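Local structure of ATP-dependent RNA helicase HrpB (6EUD) at residues 307-312 and 540-545. The protein hydrolyses ATP to ADP and phosphate as a DExH-box RNA helicase that also binds single-stranded RNA. Numbering follows the deposited sequence.
Sequences LTRLIT and LLQGSA
The antiparallel beta-hairpin of strands 287-302 and 307-314 in the C-terminal helicase domain rests its second strand, through Leu307 and Arg309, on the end of strand 534-542. The two strands belong to different sheets. The axes of 307-312 and 540-542 come within 6.3 Å, with 48° between their directions, and side chains make the contact. Leu307 CD1 lies 3.7 Å from Leu540 CB, and its CD2 meets Leu540 CD1. Ala549 of strand 548-552 also touches Leu307. The sheet of strands 534-542 and 548-552 is probably the OB-like domain of DEAH/RHA helicases. Gln542 crosses Leu307 at a slant, with CG anti to the backbone N (chi1 -171°), and Gln542 OE1 comes 3.1 Å from Leu307 CB. Three hydrogen bonds hold its amide: OE1 is bonded to Thr305 OG1, and NE2 to Asp302 OD2. Gln542 NE2 also donates to Ser544 O at 3.3 Å, from above the carbonyl plane. Arg309 CB packs 3.5 Å from Gln542 O. Beyond CG the Arg309 chain is extended, which carries the guanidinium over the loop after the strand. Ser544 C and Ala545 N lie over one face of the guanidinium, offset toward its rim, and Ala545 CB lies 3.8 Å from Arg309 NH2. With an alanine here the guanidinium is gone, and Ser544 and Ala545 would probably lose the flat group they lie against. Further along, Ile311 CG2 approaches Ser544 OG at 4.1 Å.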
ATOM      1  N   LEU A 307       7.767   3.762   5.156  1.00 38.57           N
ATOM      2  CA  LEU A 307       9.020   3.279   4.581  1.00 39.18           C
ATOM      3  C   LEU A 307       8.781   2.166   3.571  1.00 38.24           C
ATOM      4  O   LEU A 307       7.810   1.412   3.657  1.00 37.04           O
ATOM      5  CB  LEU A 307       9.985   2.804   5.670  1.00 37.06           C
ATOM      6  CG  LEU A 307      10.460   3.899   6.630  1.00 43.21           C
ATOM      7  CD1 LEU A 307      11.493   3.332   7.602  1.00 45.74           C
ATOM      8  CD2 LEU A 307      11.025   5.130   5.876  1.00 32.44           C
ATOM      9  N   THR A 308       9.660   2.104   2.583  1.00 38.03           N
ATOM     10  CA  THR A 308       9.664   0.996   1.660  1.00 43.70           C
ATOM     11  C   THR A 308      10.832   0.077   2.007  1.00 49.54           C
ATOM     12  O   THR A 308      11.970   0.531   2.159  1.00 48.91           O
ATOM     13  CB  THR A 308       9.768   1.474   0.203  1.00 42.92           C
ATOM     14  OG1 THR A 308       8.685   2.373  -0.072  1.00 39.53           O
ATOM     15  CG2 THR A 308       9.703   0.272  -0.777  1.00 26.10           C
ATOM     16  N   ARG A 309      10.540  -1.209   2.161  1.00 55.39           N
ATOM     17  CA  ARG A 309      11.575  -2.206   2.457  1.00 57.48           C
ATOM     18  C   ARG A 309      11.670  -3.248   1.353  1.00 52.60           C
ATOM     19  O   ARG A 309      10.744  -3.398   0.553  1.00 49.30           O
ATOM     20  CB  ARG A 309      11.290  -2.875   3.800  1.00 61.53           C
ATOM     21  CG  ARG A 309       9.829  -3.202   3.989  1.00 69.32           C
ATOM     22  CD  ARG A 309       9.604  -3.925   5.286  1.00 77.42           C
ATOM     23  NE  ARG A 309       8.184  -4.096   5.570  1.00 85.21           N
ATOM     24  CZ  ARG A 309       7.628  -5.265   5.864  1.00 93.00           C
ATOM     25  NH1 ARG A 309       8.379  -6.355   5.906  1.00 96.76           N
ATOM     26  NH2 ARG A 309       6.328  -5.349   6.116  1.00 96.54           N
ATOM     27  N   LEU A 310      12.818  -3.918   1.287  1.00 51.30           N
ATOM     28  CA  LEU A 310      12.974  -5.127   0.488  1.00 49.62           C
ATOM     29  C   LEU A 310      12.617  -6.327   1.339  1.00 50.23           C
ATOM     30  O   LEU A 310      13.310  -6.616   2.306  1.00 48.55           O
ATOM     31  CB  LEU A 310      14.398  -5.278  -0.036  1.00 46.43           C
ATOM     32  CG  LEU A 310      14.746  -4.378  -1.209  1.00 54.66           C
ATOM     33  CD1 LEU A 310      16.117  -4.731  -1.767  1.00 58.83           C
ATOM     34  CD2 LEU A 310      13.680  -4.470  -2.290  1.00 58.24           C
ATOM     35  N   ILE A 311      11.525  -7.007   0.999  1.00 52.90           N
ATOM     36  CA  ILE A 311      11.215  -8.291   1.625  1.00 47.71           C
ATOM     37  C   ILE A 311      11.473  -9.465   0.664  1.00 43.84           C
ATOM     38  O   ILE A 311      11.591  -9.303  -0.559  1.00 40.79           O
ATOM     39  CB  ILE A 311       9.763  -8.356   2.121  1.00 47.85           C
ATOM     40  CG1 ILE A 311       8.791  -8.530   0.953  1.00 51.05           C
ATOM     41  CG2 ILE A 311       9.425  -7.125   2.928  1.00 50.50           C
ATOM     42  CD1 ILE A 311       7.378  -8.896   1.392  1.00 48.52           C
ATOM     43  N   THR A 312      11.603 -10.645   1.244  1.00 43.53           N
ATOM     44  CA  THR A 312      11.716 -11.858   0.473  1.00 45.32           C
ATOM     45  C   THR A 312      10.414 -12.604   0.658  1.00 39.79           C
ATOM     46  O   THR A 312       9.878 -12.665   1.769  1.00 39.05           O
ATOM     47  CB  THR A 312      12.920 -12.711   0.911  1.00 51.84           C
ATOM     48  OG1 THR A 312      14.124 -11.975   0.654  1.00 54.50           O
ATOM     49  CG2 THR A 312      12.968 -14.012   0.128  1.00 50.08           C
ATOM     50  N   LEU A 540      16.238   5.525   5.356  1.00 50.57           N
ATOM     51  CA  LEU A 540      16.050   4.480   6.359  1.00 49.89           C
ATOM     52  C   LEU A 540      15.822   3.103   5.761  1.00 51.90           C
ATOM     53  O   LEU A 540      14.963   2.936   4.883  1.00 54.13           O
ATOM     54  CB  LEU A 540      14.857   4.814   7.252  1.00 47.97           C
ATOM     55  CG  LEU A 540      14.949   6.070   8.096  1.00 48.17           C
ATOM     56  CD1 LEU A 540      13.573   6.656   8.333  1.00 45.65           C
ATOM     57  CD2 LEU A 540      15.628   5.724   9.401  1.00 46.86           C
ATOM     58  N   LEU A 541      16.547   2.114   6.277  1.00 52.30           N
ATOM     59  CA  LEU A 541      16.366   0.725   5.858  1.00 55.76           C
ATOM     60  C   LEU A 541      15.625  -0.096   6.914  1.00 52.84           C
ATOM     61  O   LEU A 541      16.203  -0.512   7.917  1.00 52.41           O
ATOM     62  CB  LEU A 541      17.721   0.080   5.543  1.00 61.53           C
ATOM     63  CG  LEU A 541      17.659  -1.393   5.118  1.00 65.48           C
ATOM     64  CD1 LEU A 541      16.680  -1.603   3.952  1.00 67.41           C
ATOM     65  CD2 LEU A 541      19.051  -1.907   4.755  1.00 63.72           C
ATOM     66  N   GLN A 542      14.343  -0.325   6.673  1.00 55.01           N
ATOM     67  CA  GLN A 542      13.494  -1.090   7.583  1.00 57.51           C
ATOM     68  C   GLN A 542      13.801  -2.572   7.471  1.00 71.59           C
ATOM     69  O   GLN A 542      13.674  -3.141   6.388  1.00 75.18           O
ATOM     70  CB  GLN A 542      12.021  -0.822   7.266  1.00 47.28           C
ATOM     71  CG  GLN A 542      11.037  -1.370   8.258  1.00 45.85           C
ATOM     72  CD  GLN A 542       9.647  -0.775   8.073  1.00 44.63           C
ATOM     73  OE1 GLN A 542       9.491   0.322   7.531  1.00 42.35           O
ATOM     74  NE2 GLN A 542       8.628  -1.503   8.515  1.00 44.44           N
ATOM     75  N   GLY A 543      14.219  -3.178   8.587  1.00 81.43           N
ATOM     76  CA  GLY A 543      14.527  -4.601   8.650  1.00 91.21           C
ATOM     77  C   GLY A 543      13.418  -5.461   8.071  1.00100.42           C
ATOM     78  O   GLY A 543      13.622  -6.176   7.090  1.00103.71           O
ATOM     79  N   SER A 544      12.244  -5.389   8.687  1.00108.93           N
ATOM     80  CA  SER A 544      11.024  -5.886   8.067  1.00112.16           C
ATOM     81  C   SER A 544       9.828  -5.388   8.875  1.00114.86           C
ATOM     82  O   SER A 544       9.919  -4.349   9.526  1.00117.95           O
ATOM     83  CB  SER A 544      11.023  -7.414   7.968  1.00116.40           C
ATOM     84  OG  SER A 544      10.254  -7.848   6.858  1.00115.42           O
ATOM     85  N   ALA A 545       8.735  -6.152   8.849  1.00111.54           N
ATOM     86  CA  ALA A 545       7.429  -5.759   9.399  1.00104.70           C
ATOM     87  C   ALA A 545       7.475  -5.036  10.744  1.00101.92           C
ATOM     88  O   ALA A 545       6.603  -4.224  11.041  1.00 98.14           O
ATOM     89  CB  ALA A 545       6.538  -6.989   9.517  1.00101.22           C
TER